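Oxidase/hydroxylase (Streptomyces hygroscopicus subsp. hygroscopicus, PDB 4XCB) probably catalyses a 2-oxoglutarate-dependent oxidative cyclization in the biosynthesis of hygromycin B, an orthosomycin antibiotic that it binds beside its metal centre. Local coordinates at residues A[154-159]-A[207-212]; A[231-236]-A[246-251]; A[5-10]-A[79-84]. One frame throughout, in Å; residues are numbered along the deposited sequence.

Interaction 1 of 3, residues A[154-159]-A[207-212]; sequences GSFCYV and LMHGTR. With NI (nickel (II) ion), chain E; AKG (2-oxoglutaric acid), chain F.
The ring of F156 lies against H209 at the tight, inner side of this antiparallel strand pair: CZ of F156 approaches CB of H209 at 3.6 Å. The two planes are nearly parallel, 16° apart, but slid so far that the rings barely overlap. With CG anti to the backbone N (chi1 -179°), the phenyl ring's far end comes back to the partner strand, where G210 O sits over one face and 2-oxoglutarate meets the edge. The imidazole is fixed at both nitrogens. ND1 donates to L207 O (2.8 Å), a partner lying in the ring plane, while NE2 binds nickel at 2.1 Å. T211 extends the same inner side, its CG2 3.5 Å from C5 of 2-oxoglutarate and its OG1 hydrogen-bonded to R96 and R212 O. Paired backbone bonds join C157 and G210. The side nearer solvent belongs to the partly exposed R212, whose guanidinium, with C157 CB over one face, reaches D192 in a salt bridge. H209, H105, chelating 2-oxoglutarate and two waters hold the nickel; the two histidines, on neighbouring strands of the double-stranded beta-helix, belong with the iron-binding E205 to the His/carboxylate metal site of 2-oxoglutarate-dependent oxygenases.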
loop_
_atom_site.group_PDB
_atom_site.type_symbol
_atom_site.label_atom_id
_atom_site.label_comp_id
_atom_site.label_asym_id
_atom_site.label_seq_id
_atom_site.Cartn_x
_atom_site.Cartn_y
_atom_site.Cartn_z
ATOM N N GLY A 154 -3.264 -26.984 24.238
ATOM C CA GLY A 154 -4.108 -26.168 23.384
ATOM C C GLY A 154 -3.440 -24.841 23.094
ATOM O O GLY A 154 -4.051 -23.772 23.209
ATOM N N SER A 155 -2.172 -24.888 22.707
ATOM C CA SER A 155 -1.446 -23.654 22.463
ATOM C C SER A 155 -2.074 -22.847 21.345
ATOM O O SER A 155 -2.587 -23.395 20.370
ATOM C CB SER A 155 0.019 -23.933 22.132
ATOM O OG SER A 155 0.142 -24.732 20.966
ATOM N N PHE A 156 -2.047 -21.538 21.534
ATOM C CA PHE A 156 -2.296 -20.581 20.473
ATOM C C PHE A 156 -1.439 -20.962 19.269
ATOM O O PHE A 156 -0.281 -21.363 19.426
ATOM C CB PHE A 156 -1.966 -19.179 20.982
ATOM C CG PHE A 156 -2.205 -18.080 19.992
ATOM C CD1 PHE A 156 -1.228 -17.738 19.074
ATOM C CD2 PHE A 156 -3.382 -17.359 20.023
ATOM C CE1 PHE A 156 -1.434 -16.715 18.180
ATOM C CE2 PHE A 156 -3.597 -16.325 19.134
ATOM C CZ PHE A 156 -2.625 -16.006 18.213
ATOM N N CYS A 157 -2.019 -20.881 18.080
ATOM C CA CYS A 157 -1.242 -21.072 16.864
ATOM C C CYS A 157 -1.681 -20.085 15.798
ATOM O O CYS A 157 -2.796 -19.562 15.833
ATOM C CB CYS A 157 -1.353 -22.516 16.345
ATOM S SG CYS A 157 -2.989 -23.159 16.042
ATOM N N TYR A 158 -0.796 -19.847 14.844
ATOM C CA TYR A 158 -1.035 -18.838 13.827
ATOM C C TYR A 158 -0.329 -19.205 12.528
ATOM O O TYR A 158 0.689 -19.919 12.525
ATOM C CB TYR A 158 -0.548 -17.464 14.306
ATOM C CG TYR A 158 0.942 -17.434 14.496
ATOM C CD1 TYR A 158 1.525 -17.991 15.635
ATOM C CD2 TYR A 158 1.785 -16.922 13.514
ATOM C CE1 TYR A 158 2.888 -18.007 15.803
ATOM C CE2 TYR A 158 3.158 -16.929 13.680
ATOM C CZ TYR A 158 3.702 -17.478 14.829
ATOM O OH TYR A 158 5.060 -17.500 15.015
ATOM N N VAL A 159 -0.862 -18.709 11.424
ATOM C CA VAL A 159 -0.200 -18.892 10.138
ATOM C C VAL A 159 0.752 -17.727 9.903
ATOM O O VAL A 159 0.328 -16.574 9.869
ATOM C CB VAL A 159 -1.231 -19.024 9.014
ATOM C CG1 VAL A 159 -0.550 -19.082 7.627
ATOM C CG2 VAL A 159 -2.139 -20.227 9.286
ATOM N N LEU A 207 -4.417 -11.337 11.739
ATOM C CA LEU A 207 -3.635 -12.577 11.748
ATOM C C LEU A 207 -4.564 -13.779 11.705
ATOM O O LEU A 207 -5.565 -13.805 12.386
ATOM C CB LEU A 207 -2.752 -12.624 12.990
ATOM C CG LEU A 207 -1.763 -13.776 13.047
ATOM C CD1 LEU A 207 -0.683 -13.558 11.991
ATOM C CD2 LEU A 207 -1.154 -13.793 14.423
ATOM N N MET A 208 -4.237 -14.788 10.898
ATOM C CA MET A 208 -5.014 -16.011 10.900
ATOM C C MET A 208 -4.492 -16.888 12.009
ATOM O O MET A 208 -3.319 -17.242 11.999
ATOM C CB MET A 208 -4.915 -16.753 9.569
ATOM C CG MET A 208 -5.739 -18.034 9.569
ATOM S SD MET A 208 -5.643 -18.926 8.005
ATOM C CE MET A 208 -6.487 -17.770 6.929
ATOM N N HIS A 209 -5.360 -17.203 12.964
ATOM C CA HIS A 209 -4.922 -17.832 14.197
ATOM C C HIS A 209 -6.011 -18.719 14.789
ATOM O O HIS A 209 -7.165 -18.702 14.358
ATOM C CB HIS A 209 -4.524 -16.757 15.207
ATOM C CG HIS A 209 -5.675 -15.916 15.642
ATOM N ND1 HIS A 209 -6.189 -14.897 14.868
ATOM C CD2 HIS A 209 -6.452 -15.988 16.747
ATOM C CE1 HIS A 209 -7.222 -14.356 15.497
ATOM N NE2 HIS A 209 -7.400 -15.003 16.633
ATOM N N GLY A 210 -5.634 -19.497 15.794
ATOM C CA GLY A 210 -6.576 -20.354 16.488
ATOM C C GLY A 210 -5.810 -21.028 17.596
ATOM O O GLY A 210 -4.816 -20.493 18.073
ATOM N N THR A 211 -6.259 -22.203 18.019
ATOM C CA THR A 211 -5.442 -22.983 18.948
ATOM C C THR A 211 -5.459 -24.449 18.594
ATOM O O THR A 211 -6.373 -24.932 17.932
ATOM C CB THR A 211 -5.906 -22.858 20.409
ATOM O OG1 THR A 211 -6.956 -23.801 20.661
ATOM C CG2 THR A 211 -6.390 -21.445 20.713
ATOM N N ARG A 212 -4.446 -25.151 19.073
ATOM C CA ARG A 212 -4.405 -26.597 18.955
ATOM C C ARG A 212 -5.491 -27.226 19.802
ATOM O O ARG A 212 -6.090 -26.590 20.673
ATOM C CB ARG A 212 -3.052 -27.139 19.389
ATOM C CG ARG A 212 -1.889 -26.508 18.684
ATOM C CD ARG A 212 -1.832 -26.908 17.228
ATOM N NE ARG A 212 -0.509 -26.651 16.679
ATOM C CZ ARG A 212 -0.148 -26.956 15.439
ATOM N NH1 ARG A 212 -1.024 -27.523 14.621
ATOM N NH2 ARG A 212 1.080 -26.692 15.017
HETATM NI NI NI E . -9.190 -15.201 17.704
HETATM C C1 AKG F . -10.256 -15.799 20.161
HETATM O O1 AKG F . -10.654 -15.248 19.087
HETATM O O2 AKG F . -10.984 -15.795 21.199
HETATM C C2 AKG F . -8.904 -16.457 20.203
HETATM O O5 AKG F . -8.191 -16.335 19.224
HETATM C C3 AKG F . -8.492 -17.273 21.418
HETATM C C4 AKG F . -6.997 -17.437 21.560
HETATM C C5 AKG F . -6.692 -18.486 22.619
HETATM O O3 AKG F . -5.500 -18.676 22.990
HETATM O O4 AKG F . -7.636 -19.156 23.119
HETATM O O HOH W 1 -8.508 -13.467 19.031
HETATM O O HOH W 2 -10.260 -13.707 16.879
#

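Interaction 2 of 3, residues A[231-236]-A[246-251]; sequences FFTEWR and RGAGYV. With HY0 (hygromycin b variant), chain G.
F232 opens the contact by setting CD2 3.5 Å from Y250 OH, and two irregular loops, both following strand 220-229 of the double-stranded beta-helix, build one wall of the hygromycin pocket. At T233 the carbonyl oxygen accepts a 2.7 Å bond from Y250 OH, which arrives in the carbonyl plane and ties down the far end of the phenol. The T233 hydroxyl turns to F231 O of a neighbouring subunit, so the wall adjoins the subunit interface. The CG of W235 stands anti to the backbone N (chi1 -175°), which carries the indole to the antibiotic: W235 CD1 rests over a face of the Y250 ring, 3.6 Å from Y250 CD1, C26 of the ligand lies 3.4 Å above the indole plane, and NE1 donates to O35 (2.8 Å, 152° at the hydrogen). A leucine here would probably leave O35 without this donor and expose one face of both the sugar and the Y250 ring. At R236 the segment meets the other loop, where G249 adopts backbone angles that would jam a CB against the preceding carbonyl. There R236 O accepts from Y250 N at 2.9 Å, almost in line with the carbonyl bond.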
loop_
_atom_site.group_PDB
_atom_site.type_symbol
_atom_site.label_atom_id
_atom_site.label_comp_id
_atom_site.label_asym_id
_atom_site.label_seq_id
_atom_site.Cartn_x
_atom_site.Cartn_y
_atom_site.Cartn_z
ATOM N N PHE A 231 -15.160 4.999 16.152
ATOM C CA PHE A 231 -16.245 4.884 15.179
ATOM C C PHE A 231 -16.569 3.429 14.840
ATOM O O PHE A 231 -17.442 3.184 14.013
ATOM C CB PHE A 231 -15.918 5.660 13.893
ATOM C CG PHE A 231 -14.566 5.366 13.330
ATOM C CD1 PHE A 231 -13.473 6.163 13.647
ATOM C CD2 PHE A 231 -14.380 4.279 12.499
ATOM C CE1 PHE A 231 -12.224 5.885 13.135
ATOM C CE2 PHE A 231 -13.124 3.995 11.989
ATOM C CZ PHE A 231 -12.050 4.798 12.316
ATOM N N PHE A 232 -15.862 2.475 15.451
ATOM C CA PHE A 232 -16.256 1.069 15.352
ATOM C C PHE A 232 -17.397 0.784 16.321
ATOM O O PHE A 232 -17.418 1.328 17.428
ATOM C CB PHE A 232 -15.085 0.120 15.661
ATOM C CG PHE A 232 -14.232 -0.222 14.463
ATOM C CD1 PHE A 232 -14.054 0.679 13.429
ATOM C CD2 PHE A 232 -13.581 -1.445 14.402
ATOM C CE1 PHE A 232 -13.254 0.352 12.337
ATOM C CE2 PHE A 232 -12.781 -1.768 13.327
ATOM C CZ PHE A 232 -12.615 -0.881 12.301
ATOM N N THR A 233 -18.348 -0.049 15.907
ATOM C CA THR A 233 -19.396 -0.500 16.825
ATOM C C THR A 233 -18.884 -1.595 17.766
ATOM O O THR A 233 -17.925 -2.309 17.451
ATOM C CB THR A 233 -20.635 -1.049 16.080
ATOM O OG1 THR A 233 -20.263 -2.170 15.267
ATOM C CG2 THR A 233 -21.286 0.015 15.230
ATOM N N GLU A 234 -19.530 -1.746 18.924
ATOM C CA GLU A 234 -19.152 -2.831 19.826
ATOM C C GLU A 234 -19.349 -4.153 19.097
ATOM O O GLU A 234 -20.222 -4.254 18.231
ATOM C CB GLU A 234 -19.954 -2.772 21.125
ATOM C CG GLU A 234 -19.493 -1.640 22.028
ATOM C CD GLU A 234 -20.432 -1.366 23.189
ATOM O OE1 GLU A 234 -21.481 -2.035 23.278
ATOM O OE2 GLU A 234 -20.115 -0.470 24.002
ATOM N N TRP A 235 -18.552 -5.168 19.425
ATOM C CA TRP A 235 -18.630 -6.395 18.634
ATOM C C TRP A 235 -19.971 -7.101 18.750
ATOM O O TRP A 235 -20.520 -7.287 19.841
ATOM C CB TRP A 235 -17.532 -7.399 18.993
ATOM C CG TRP A 235 -17.610 -8.556 18.064
ATOM C CD1 TRP A 235 -17.115 -8.619 16.793
ATOM C CD2 TRP A 235 -18.283 -9.804 18.292
ATOM N NE1 TRP A 235 -17.419 -9.834 16.225
ATOM C CE2 TRP A 235 -18.134 -10.577 17.123
ATOM C CE3 TRP A 235 -18.988 -10.342 19.373
ATOM C CZ2 TRP A 235 -18.662 -11.858 17.006
ATOM C CZ3 TRP A 235 -19.506 -11.623 19.254
ATOM C CH2 TRP A 235 -19.344 -12.359 18.082
ATOM N N ARG A 236 -20.486 -7.482 17.590
ATOM C CA ARG A 236 -21.689 -8.289 17.478
ATOM C C ARG A 236 -21.586 -9.103 16.199
ATOM O O ARG A 236 -21.104 -8.600 15.184
ATOM C CB ARG A 236 -22.933 -7.405 17.466
ATOM C CG ARG A 236 -24.189 -8.104 17.003
ATOM C CD ARG A 236 -25.317 -7.106 16.787
ATOM N NE ARG A 236 -26.375 -7.676 15.959
ATOM C CZ ARG A 236 -27.283 -6.959 15.310
ATOM N NH1 ARG A 236 -27.266 -5.634 15.391
ATOM N NH2 ARG A 236 -28.211 -7.565 14.578
ATOM N N ARG A 246 -29.748 -0.644 8.414
ATOM C CA ARG A 246 -29.509 -0.111 9.754
ATOM C C ARG A 246 -28.818 -1.115 10.664
ATOM O O ARG A 246 -28.433 -0.779 11.778
ATOM C CB ARG A 246 -30.827 0.330 10.392
ATOM C CG ARG A 246 -31.527 1.422 9.619
ATOM C CD ARG A 246 -31.154 2.798 10.152
ATOM N NE ARG A 246 -31.664 3.865 9.294
ATOM C CZ ARG A 246 -32.937 4.249 9.244
ATOM N NH1 ARG A 246 -33.854 3.655 10.003
ATOM N NH2 ARG A 246 -33.297 5.230 8.424
ATOM N N GLY A 247 -28.662 -2.343 10.185
ATOM C CA GLY A 247 -28.090 -3.402 10.994
ATOM C C GLY A 247 -26.607 -3.205 11.223
ATOM O O GLY A 247 -25.853 -2.976 10.282
ATOM N N ALA A 248 -26.196 -3.291 12.483
ATOM C CA ALA A 248 -24.795 -3.149 12.842
ATOM C C ALA A 248 -24.193 -4.490 13.207
ATOM O O ALA A 248 -24.884 -5.369 13.693
ATOM C CB ALA A 248 -24.646 -2.175 13.994
ATOM N N GLY A 249 -22.906 -4.632 12.951
ATOM C CA GLY A 249 -22.177 -5.801 13.387
ATOM C C GLY A 249 -21.076 -6.167 12.430
ATOM O O GLY A 249 -20.776 -5.459 11.468
ATOM N N TYR A 250 -20.482 -7.308 12.705
ATOM C CA TYR A 250 -19.306 -7.756 11.982
ATOM C C TYR A 250 -19.643 -9.017 11.198
ATOM O O TYR A 250 -20.107 -10.013 11.760
ATOM C CB TYR A 250 -18.150 -8.000 12.958
ATOM C CG TYR A 250 -17.667 -6.735 13.636
ATOM C CD1 TYR A 250 -18.446 -6.094 14.601
ATOM C CD2 TYR A 250 -16.438 -6.174 13.313
ATOM C CE1 TYR A 250 -18.017 -4.932 15.214
ATOM C CE2 TYR A 250 -15.995 -5.003 13.929
ATOM C CZ TYR A 250 -16.787 -4.399 14.891
ATOM O OH TYR A 250 -16.376 -3.236 15.501
ATOM N N VAL A 251 -19.412 -8.957 9.894
ATOM C CA VAL A 251 -19.636 -10.100 9.015
ATOM C C VAL A 251 -18.300 -10.703 8.634
ATOM O O VAL A 251 -17.551 -10.131 7.840
ATOM C CB VAL A 251 -20.411 -9.705 7.734
ATOM C CG1 VAL A 251 -20.663 -10.940 6.870
ATOM C CG2 VAL A 251 -21.722 -9.009 8.080
HETATM C C1 HY0 G . -17.980 -16.525 12.556
HETATM C C2 HY0 G . -18.825 -17.346 11.609
HETATM C C3 HY0 G . -20.127 -17.738 12.291
HETATM C C4 HY0 G . -19.841 -18.537 13.563
HETATM C C5 HY0 G . -18.894 -17.780 14.498
HETATM C C6 HY0 G . -17.653 -17.310 13.804
HETATM N N7 HY0 G . -19.101 -16.564 10.465
HETATM O O8 HY0 G . -16.774 -16.217 11.897
HETATM N N9 HY0 G . -21.072 -18.781 14.234
HETATM C C10 HY0 G . -21.739 -19.907 13.588
HETATM O O11 HY0 G . -18.511 -18.658 15.535
HETATM C C12 HY0 G . -14.798 -15.632 15.514
HETATM C C13 HY0 G . -15.549 -16.733 14.817
HETATM O O14 HY0 G . -15.418 -17.989 15.436
HETATM C C15 HY0 G . -14.072 -18.375 15.483
HETATM C C16 HY0 G . -13.419 -17.548 16.545
HETATM C C17 HY0 G . -13.505 -16.038 16.077
HETATM O O18 HY0 G . -16.940 -16.436 14.725
HETATM C C19 HY0 G . -13.999 -19.858 15.838
HETATM O O20 HY0 G . -14.457 -20.612 14.711
HETATM O O21 HY0 G . -14.068 -17.700 17.751
HETATM O O22 HY0 G . -13.231 -15.243 17.154
HETATM C C23 HY0 G . -14.337 -14.326 17.270
HETATM C C24 HY0 G . -14.573 -14.031 18.714
HETATM C C25 HY0 G . -15.496 -12.831 18.861
HETATM C C26 HY0 G . -14.984 -11.646 18.068
HETATM C C27 HY0 G . -14.847 -12.061 16.642
HETATM O O28 HY0 G . -13.961 -13.156 16.585
HETATM O O29 HY0 G . -15.520 -14.964 16.624
HETATM O O30 HY0 G . -15.209 -15.130 19.375
HETATM O O31 HY0 G . -15.627 -12.532 20.232
HETATM O O32 HY0 G . -13.725 -11.181 18.562
HETATM C C33 HY0 G . -14.261 -10.917 15.794
HETATM C C34 HY0 G . -14.601 -11.139 14.343
HETATM O O35 HY0 G . -15.956 -10.843 14.075
HETATM N N36 HY0 G . -12.851 -10.944 15.916
#

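Interaction 3 of 3, residues A[5-10]-A[79-84]; sequences PALTRE and RDVVNQ
D80 reaches from the last turn of helix 72-82 toward A6 and L7. Its CB meets the end of the leucine, with L7 CD1 at 4.0 Å; the two side chains run past each other in opposite directions. CG stands anti to the carbonyl carbon (chi1 -76°), which sends the carboxylate over to the N-terminal segment, where D80 CG lies 4.1 Å from A6 CB. The contact thus joins the chain leading into helix 9-18, with T8 as its N-cap, to the C-terminal end of helix 72-82, on the helical side of the double-stranded beta-helix fold. At the tip the two oxygens part company. OD2 serves the segment, touching A6 CB at 3.3 Å and taking a weak bond from L7 N (3.3 Å, only 133° at the hydrogen). One water donates to both L7 O and D80 OD2, lying 2.8 Å from L7 O, and a second links OD2 to A6 N. OD1 instead forms a salt bridge with R117 of a neighbouring subunit, so the D80 carboxylate finds its charged mate across the interface. L7 CD1, beyond D80 CB, also packs on V81 CG1 at 4.1 Å, the leucine and valine side chains crossing at about a right angle.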
loop_
_atom_site.group_PDB
_atom_site.type_symbol
_atom_site.label_atom_id
_atom_site.label_comp_id
_atom_site.label_asym_id
_atom_site.label_seq_id
_atom_site.Cartn_x
_atom_site.Cartn_y
_atom_site.Cartn_z
ATOM N N PRO A 5 7.765 5.031 26.286
ATOM C CA PRO A 5 7.021 4.249 25.294
ATOM C C PRO A 5 6.543 2.915 25.847
ATOM O O PRO A 5 7.294 2.211 26.521
ATOM C CB PRO A 5 8.044 4.050 24.174
ATOM C CG PRO A 5 8.920 5.257 24.276
ATOM C CD PRO A 5 9.043 5.529 25.747
ATOM N N ALA A 6 5.285 2.589 25.574
ATOM C CA ALA A 6 4.706 1.335 26.028
ATOM C C ALA A 6 5.408 0.160 25.382
ATOM O O ALA A 6 5.609 -0.881 26.008
ATOM C CB ALA A 6 3.235 1.297 25.712
ATOM N N LEU A 7 5.769 0.345 24.115
ATOM C CA LEU A 7 6.443 -0.701 23.349
ATOM C C LEU A 7 7.794 -0.215 22.861
ATOM O O LEU A 7 7.918 0.904 22.363
ATOM C CB LEU A 7 5.581 -1.136 22.151
ATOM C CG LEU A 7 4.242 -1.806 22.476
ATOM C CD1 LEU A 7 3.541 -2.224 21.188
ATOM C CD2 LEU A 7 4.435 -2.989 23.415
ATOM N N THR A 8 8.801 -1.072 22.982
ATOM C CA THR A 8 10.128 -0.749 22.486
ATOM C C THR A 8 10.168 -0.839 20.968
ATOM O O THR A 8 9.223 -1.331 20.353
ATOM C CB THR A 8 11.186 -1.694 23.062
ATOM O OG1 THR A 8 10.931 -3.029 22.603
ATOM C CG2 THR A 8 11.153 -1.658 24.582
ATOM N N ARG A 9 11.271 -0.373 20.381
ATOM C CA ARG A 9 11.502 -0.482 18.942
ATOM C C ARG A 9 11.390 -1.938 18.501
ATOM O O ARG A 9 10.755 -2.255 17.486
ATOM C CB ARG A 9 12.885 0.076 18.567
ATOM C CG ARG A 9 12.987 1.593 18.540
ATOM C CD ARG A 9 12.090 2.184 17.467
ATOM N NE ARG A 9 10.884 2.785 18.029
ATOM C CZ ARG A 9 9.909 3.327 17.303
ATOM N NH1 ARG A 9 9.994 3.334 15.981
ATOM N NH2 ARG A 9 8.850 3.859 17.901
ATOM N N GLU A 10 11.987 -2.827 19.288
ATOM C CA GLU A 10 11.975 -4.235 18.960
ATOM C C GLU A 10 10.571 -4.829 19.073
ATOM O O GLU A 10 10.170 -5.630 18.232
ATOM C CB GLU A 10 12.938 -4.996 19.866
ATOM C CG GLU A 10 13.099 -6.437 19.485
ATOM C CD GLU A 10 14.130 -7.141 20.338
ATOM O OE1 GLU A 10 15.307 -6.717 20.320
ATOM O OE2 GLU A 10 13.754 -8.110 21.027
ATOM N N ARG A 79 -2.672 1.257 22.379
ATOM C CA ARG A 79 -2.575 2.569 21.750
ATOM C C ARG A 79 -1.456 2.645 20.714
ATOM O O ARG A 79 -1.585 3.343 19.696
ATOM C CB ARG A 79 -2.362 3.655 22.795
ATOM C CG ARG A 79 -3.534 3.878 23.683
ATOM C CD ARG A 79 -3.302 5.107 24.520
ATOM N NE ARG A 79 -4.344 5.209 25.527
ATOM C CZ ARG A 79 -5.593 5.572 25.271
ATOM N NH1 ARG A 79 -5.964 5.882 24.030
ATOM N NH2 ARG A 79 -6.472 5.625 26.265
ATOM N N ASP A 80 -0.368 1.921 20.972
ATOM C CA ASP A 80 0.815 1.957 20.109
ATOM C C ASP A 80 0.624 1.129 18.847
ATOM O O ASP A 80 1.422 1.239 17.931
ATOM C CB ASP A 80 2.063 1.467 20.863
ATOM C CG ASP A 80 2.612 2.507 21.835
ATOM O OD1 ASP A 80 2.118 3.661 21.853
ATOM O OD2 ASP A 80 3.563 2.174 22.575
ATOM N N VAL A 81 -0.429 0.312 18.778
ATOM C CA VAL A 81 -0.669 -0.444 17.549
ATOM C C VAL A 81 -1.961 -0.016 16.844
ATOM O O VAL A 81 -2.144 -0.293 15.666
ATOM C CB VAL A 81 -0.684 -1.976 17.806
ATOM C CG1 VAL A 81 0.690 -2.441 18.313
ATOM C CG2 VAL A 81 -1.802 -2.385 18.771
ATOM N N VAL A 82 -2.854 0.653 17.561
ATOM C CA VAL A 82 -4.063 1.214 16.928
ATOM C C VAL A 82 -3.867 2.666 16.493
ATOM O O VAL A 82 -4.206 3.041 15.369
ATOM C CB VAL A 82 -5.273 1.130 17.868
ATOM C CG1 VAL A 82 -6.527 1.673 17.193
ATOM C CG2 VAL A 82 -5.512 -0.305 18.287
ATOM N N ASN A 83 -3.314 3.482 17.384
ATOM C CA ASN A 83 -3.009 4.884 17.100
ATOM C C ASN A 83 -4.217 5.670 16.554
ATOM O O ASN A 83 -4.117 6.451 15.597
ATOM C CB ASN A 83 -1.815 4.974 16.149
ATOM C CG ASN A 83 -0.497 4.740 16.866
ATOM O OD1 ASN A 83 -0.139 5.499 17.773
ATOM N ND2 ASN A 83 0.228 3.685 16.475
ATOM N N GLN A 84 -5.363 5.423 17.182
ATOM C CA GLN A 84 -6.614 6.153 16.934
ATOM C C GLN A 84 -7.261 6.438 18.281
ATOM O O GLN A 84 -6.969 5.738 19.254
ATOM C CB GLN A 84 -7.586 5.337 16.081
ATOM C CG GLN A 84 -7.047 4.917 14.745
ATOM C CD GLN A 84 -7.134 6.031 13.720
ATOM O OE1 GLN A 84 -8.185 6.298 13.159
ATOM N NE2 GLN A 84 -6.008 6.660 13.454
HETATM O O HOH W 3 3.458 4.478 24.289
HETATM O O HOH W 4 5.930 2.655 21.372
#

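Two of the three contacts line the active site, and the third lies outside it. Interaction 1 supplies a metal ligand and part of the 2-oxoglutarate site, whereas interaction 2 lies across the chain's centre from it, their centres about 25 Å apart, and reaches the same site through hygromycin: the W235 side chain is about 10 Å from nickel, and that of H209 about 6 Å from the antibiotic. Interaction 3 binds no ligand; V81 is about 10 Å, side chain to side chain, from the iron-binding E205. Interactions 2 and 3 touch where F231 CE1 packs on Q84 OE1 at 4.1 Å, and both meet the same neighbouring subunit, while interactions 1 and 3 both meet another.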